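Long-range contact in C-glycoside 3-oxidase (Microbacterium trichothecenolyticum, PDB 7DVE), which uses FAD and molecular oxygen to oxidise the C3 hydroxyl of the sugar in C-glycosides such as mangiferin and isoorientin, releasing hydrogen peroxide: residues A167-R178 with L324-W332. Residues are numbered along the deposited sequence; the frame is centred on the assembly and turned at random.
Sequences AFDASPYAGIVR and LSEYTGVTW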
loop_
_atom_site.group_PDB
_atom_site.type_symbol
_atom_site.label_atom_id
_atom_site.label_comp_id
_atom_site.label_asym_id
_atom_site.label_seq_id
_atom_site.Cartn_x
_atom_site.Cartn_y
_atom_site.Cartn_z
ATOM N N ALA A 167 -11.687 -4.097 16.437
ATOM C CA ALA A 167 -11.714 -2.682 16.801
ATOM C C ALA A 167 -13.129 -2.114 16.883
ATOM O O ALA A 167 -13.392 -1.224 17.706
ATOM C CB ALA A 167 -10.889 -1.877 15.795
ATOM N N PHE A 168 -14.051 -2.631 16.072
ATOM C CA PHE A 168 -15.426 -2.158 16.021
ATOM C C PHE A 168 -16.414 -3.075 16.723
ATOM O O PHE A 168 -17.619 -2.889 16.555
ATOM C CB PHE A 168 -15.865 -1.981 14.567
ATOM C CG PHE A 168 -15.098 -0.939 13.834
ATOM C CD1 PHE A 168 -15.515 0.378 13.841
ATOM C CD2 PHE A 168 -13.946 -1.267 13.141
ATOM C CE1 PHE A 168 -14.792 1.357 13.174
ATOM C CE2 PHE A 168 -13.227 -0.293 12.470
ATOM C CZ PHE A 168 -13.661 1.020 12.493
ATOM N N ASP A 169 -15.955 -4.047 17.523
ATOM C CA ASP A 169 -16.895 -5.040 18.051
ATOM C C ASP A 169 -17.836 -4.488 19.122
ATOM O O ASP A 169 -18.837 -5.146 19.427
ATOM C CB ASP A 169 -16.156 -6.247 18.628
ATOM C CG ASP A 169 -15.713 -7.240 17.558
ATOM O OD1 ASP A 169 -15.938 -7.003 16.354
ATOM O OD2 ASP A 169 -15.108 -8.267 17.936
ATOM N N ALA A 170 -17.541 -3.322 19.715
ATOM C CA ALA A 170 -18.405 -2.757 20.754
ATOM C C ALA A 170 -19.438 -1.769 20.217
ATOM O O ALA A 170 -20.235 -1.249 21.005
ATOM C CB ALA A 170 -17.579 -2.055 21.841
ATOM N N SER A 171 -19.459 -1.494 18.916
ATOM C CA SER A 171 -20.406 -0.469 18.520
ATOM C C SER A 171 -21.814 -1.056 18.393
ATOM O O SER A 171 -21.978 -2.257 18.157
ATOM C CB SER A 171 -20.002 0.175 17.197
ATOM O OG SER A 171 -20.668 -0.440 16.132
ATOM N N PRO A 172 -22.846 -0.220 18.542
ATOM C CA PRO A 172 -24.225 -0.734 18.450
ATOM C C PRO A 172 -24.550 -1.411 17.123
ATOM O O PRO A 172 -25.438 -2.277 17.082
ATOM C CB PRO A 172 -25.091 0.520 18.662
ATOM C CG PRO A 172 -24.159 1.629 19.093
ATOM C CD PRO A 172 -22.759 1.130 19.127
ATOM N N TYR A 173 -23.858 -1.067 16.040
ATOM C CA TYR A 173 -24.120 -1.681 14.747
ATOM C C TYR A 173 -23.168 -2.832 14.440
ATOM O O TYR A 173 -23.084 -3.268 13.287
ATOM C CB TYR A 173 -24.077 -0.612 13.652
ATOM C CG TYR A 173 -25.031 0.526 13.967
ATOM C CD1 TYR A 173 -26.396 0.280 14.147
ATOM C CD2 TYR A 173 -24.565 1.829 14.161
ATOM C CE1 TYR A 173 -27.277 1.304 14.474
ATOM C CE2 TYR A 173 -25.449 2.868 14.482
ATOM C CZ TYR A 173 -26.800 2.591 14.637
ATOM O OH TYR A 173 -27.683 3.595 14.943
ATOM N N ALA A 174 -22.458 -3.335 15.453
ATOM C CA ALA A 174 -21.541 -4.455 15.256
ATOM C C ALA A 174 -22.280 -5.689 14.747
ATOM O O ALA A 174 -23.274 -6.124 15.337
ATOM C CB ALA A 174 -20.825 -4.783 16.567
ATOM N N GLY A 175 -21.799 -6.248 13.644
ATOM C CA GLY A 175 -22.287 -7.517 13.160
ATOM C C GLY A 175 -23.480 -7.473 12.225
ATOM O O GLY A 175 -23.826 -8.517 11.659
ATOM N N ILE A 176 -24.120 -6.316 12.038
ATOM C CA ILE A 176 -25.311 -6.253 11.189
ATOM C C ILE A 176 -24.960 -6.597 9.745
ATOM O O ILE A 176 -25.655 -7.375 9.080
ATOM C CB ILE A 176 -25.961 -4.862 11.278
ATOM C CG1 ILE A 176 -26.548 -4.634 12.667
ATOM C CG2 ILE A 176 -27.058 -4.742 10.241
ATOM C CD1 ILE A 176 -27.324 -3.337 12.777
ATOM N N VAL A 177 -23.881 -6.005 9.235
ATOM C CA VAL A 177 -23.512 -6.195 7.838
ATOM C C VAL A 177 -23.065 -7.629 7.605
ATOM O O VAL A 177 -23.486 -8.281 6.636
ATOM C CB VAL A 177 -22.419 -5.191 7.444
ATOM C CG1 VAL A 177 -21.755 -5.598 6.127
ATOM C CG2 VAL A 177 -23.015 -3.817 7.353
ATOM N N ARG A 178 -22.213 -8.132 8.505
ATOM C CA ARG A 178 -21.728 -9.509 8.437
ATOM C C ARG A 178 -22.883 -10.507 8.503
ATOM O O ARG A 178 -22.911 -11.483 7.749
ATOM C CB ARG A 178 -20.716 -9.734 9.569
ATOM C CG ARG A 178 -19.859 -10.968 9.424
ATOM C CD ARG A 178 -18.799 -11.064 10.535
ATOM N NE ARG A 178 -19.329 -11.317 11.878
ATOM C CZ ARG A 178 -19.441 -10.400 12.835
ATOM N NH1 ARG A 178 -19.201 -9.113 12.602
ATOM N NH2 ARG A 178 -19.811 -10.782 14.058
ATOM N N LEU A 324 -11.639 7.826 14.065
ATOM C CA LEU A 324 -12.766 7.319 13.310
ATOM C C LEU A 324 -14.007 7.252 14.182
ATOM O O LEU A 324 -13.940 7.207 15.411
ATOM C CB LEU A 324 -12.480 5.928 12.743
ATOM C CG LEU A 324 -11.119 5.641 12.121
ATOM C CD1 LEU A 324 -10.896 4.114 11.930
ATOM C CD2 LEU A 324 -11.021 6.382 10.833
ATOM N N SER A 325 -15.147 7.253 13.513
ATOM C CA SER A 325 -16.390 6.925 14.169
ATOM C C SER A 325 -16.521 5.410 14.267
ATOM O O SER A 325 -15.770 4.646 13.647
ATOM C CB SER A 325 -17.554 7.485 13.380
ATOM O OG SER A 325 -17.566 6.795 12.134
ATOM N N GLU A 326 -17.512 4.967 15.033
ATOM C CA GLU A 326 -17.700 3.546 15.286
ATOM C C GLU A 326 -19.130 3.238 14.911
ATOM O O GLU A 326 -20.018 3.280 15.762
ATOM C CB GLU A 326 -17.355 3.198 16.745
ATOM C CG GLU A 326 -15.849 3.506 16.990
ATOM C CD GLU A 326 -15.313 3.072 18.328
ATOM O OE1 GLU A 326 -15.862 2.129 18.930
ATOM O OE2 GLU A 326 -14.326 3.689 18.774
ATOM N N TYR A 327 -19.347 2.966 13.628
ATOM C CA TYR A 327 -20.665 2.570 13.154
ATOM C C TYR A 327 -20.608 1.096 12.778
ATOM O O TYR A 327 -20.486 0.257 13.671
ATOM C CB TYR A 327 -21.139 3.467 11.994
ATOM C CG TYR A 327 -21.283 4.929 12.411
ATOM C CD1 TYR A 327 -22.011 5.289 13.543
ATOM C CD2 TYR A 327 -20.681 5.945 11.684
ATOM C CE1 TYR A 327 -22.126 6.610 13.931
ATOM C CE2 TYR A 327 -20.798 7.271 12.068
ATOM C CZ TYR A 327 -21.513 7.595 13.180
ATOM O OH TYR A 327 -21.605 8.912 13.554
ATOM N N THR A 328 -20.689 0.759 11.493
ATOM C CA THR A 328 -20.747 -0.642 11.092
ATOM C C THR A 328 -19.376 -1.278 10.915
ATOM O O THR A 328 -19.298 -2.503 10.793
ATOM C CB THR A 328 -21.536 -0.825 9.772
ATOM O OG1 THR A 328 -20.957 -0.024 8.740
ATOM C CG2 THR A 328 -23.009 -0.477 9.939
ATOM N N GLY A 329 -18.299 -0.498 10.891
ATOM C CA GLY A 329 -16.985 -1.092 10.721
ATOM C C GLY A 329 -16.663 -1.411 9.268
ATOM O O GLY A 329 -17.100 -0.728 8.330
ATOM N N VAL A 330 -15.859 -2.464 9.097
ATOM C CA VAL A 330 -15.418 -2.955 7.796
ATOM C C VAL A 330 -15.580 -4.472 7.803
ATOM O O VAL A 330 -15.064 -5.152 8.698
ATOM C CB VAL A 330 -13.952 -2.564 7.487
ATOM C CG1 VAL A 330 -13.564 -2.950 6.066
ATOM C CG2 VAL A 330 -13.718 -1.064 7.692
ATOM N N THR A 331 -16.317 -4.987 6.830
ATOM C CA THR A 331 -16.475 -6.408 6.584
ATOM C C THR A 331 -15.734 -6.817 5.313
ATOM O O THR A 331 -15.677 -6.068 4.322
ATOM C CB THR A 331 -17.951 -6.785 6.440
ATOM O OG1 THR A 331 -18.665 -6.397 7.605
ATOM C CG2 THR A 331 -18.120 -8.284 6.234
ATOM N N TRP A 332 -15.234 -8.048 5.349
ATOM C CA TRP A 332 -14.391 -8.645 4.332
ATOM C C TRP A 332 -15.156 -9.775 3.653
ATOM O O TRP A 332 -15.650 -10.681 4.329
ATOM C CB TRP A 332 -13.121 -9.174 4.992
ATOM C CG TRP A 332 -12.183 -9.920 4.106
ATOM C CD1 TRP A 332 -12.103 -9.849 2.744
ATOM C CD2 TRP A 332 -11.160 -10.835 4.528
ATOM N NE1 TRP A 332 -11.099 -10.665 2.294
ATOM C CE2 TRP A 332 -10.509 -11.288 3.365
ATOM C CE3 TRP A 332 -10.744 -11.320 5.777
ATOM C CZ2 TRP A 332 -9.452 -12.192 3.406
ATOM C CZ3 TRP A 332 -9.703 -12.218 5.829
ATOM C CH2 TRP A 332 -9.067 -12.654 4.647
HETATM O O HOH W 1 -15.750 -1.261 19.353
#
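F168 lays one face of its ring against the backbone of G329 in a CH-pi contact, CA of G329 standing 3.8 Å from the ring centroid. G329 has no side chain to keep the ring off its CA, and its backbone angles (phi 81°, psi -149°) suit glycine. With CG anti to the carbonyl carbon (chi1 -64°), the ring lies along the loop 324-329, its CE1 edge 3.5 Å from S325 O in the ring plane and its CZ 4.2 Å from L324 CD1. Beside it, the small S171 lets the chains close up, and its OG donates to Y327 O at 2.6 Å, in the carbonyl plane. T328 sets its methyl CG2 3.9 Å from Y173 CB, while V177, on the first turn of helix 176-183, slides its CG1 past T331 OG1 at 3.5 Å. Water 1 joins A167 O to A170 N and, weakly, to E326 OE1. In the second shell, Q347 takes the amides of Y327 and G329 on OE1 and gives NE2 to S325 O; E326 OE2 forms a salt bridge with R204. This is packing beside the antiparallel sheet of a GMC oxidoreductase, L324's side chain about 11 Å from FAD. S171 and Q347 thus fix the loop through its backbone, while F168 packs on G329.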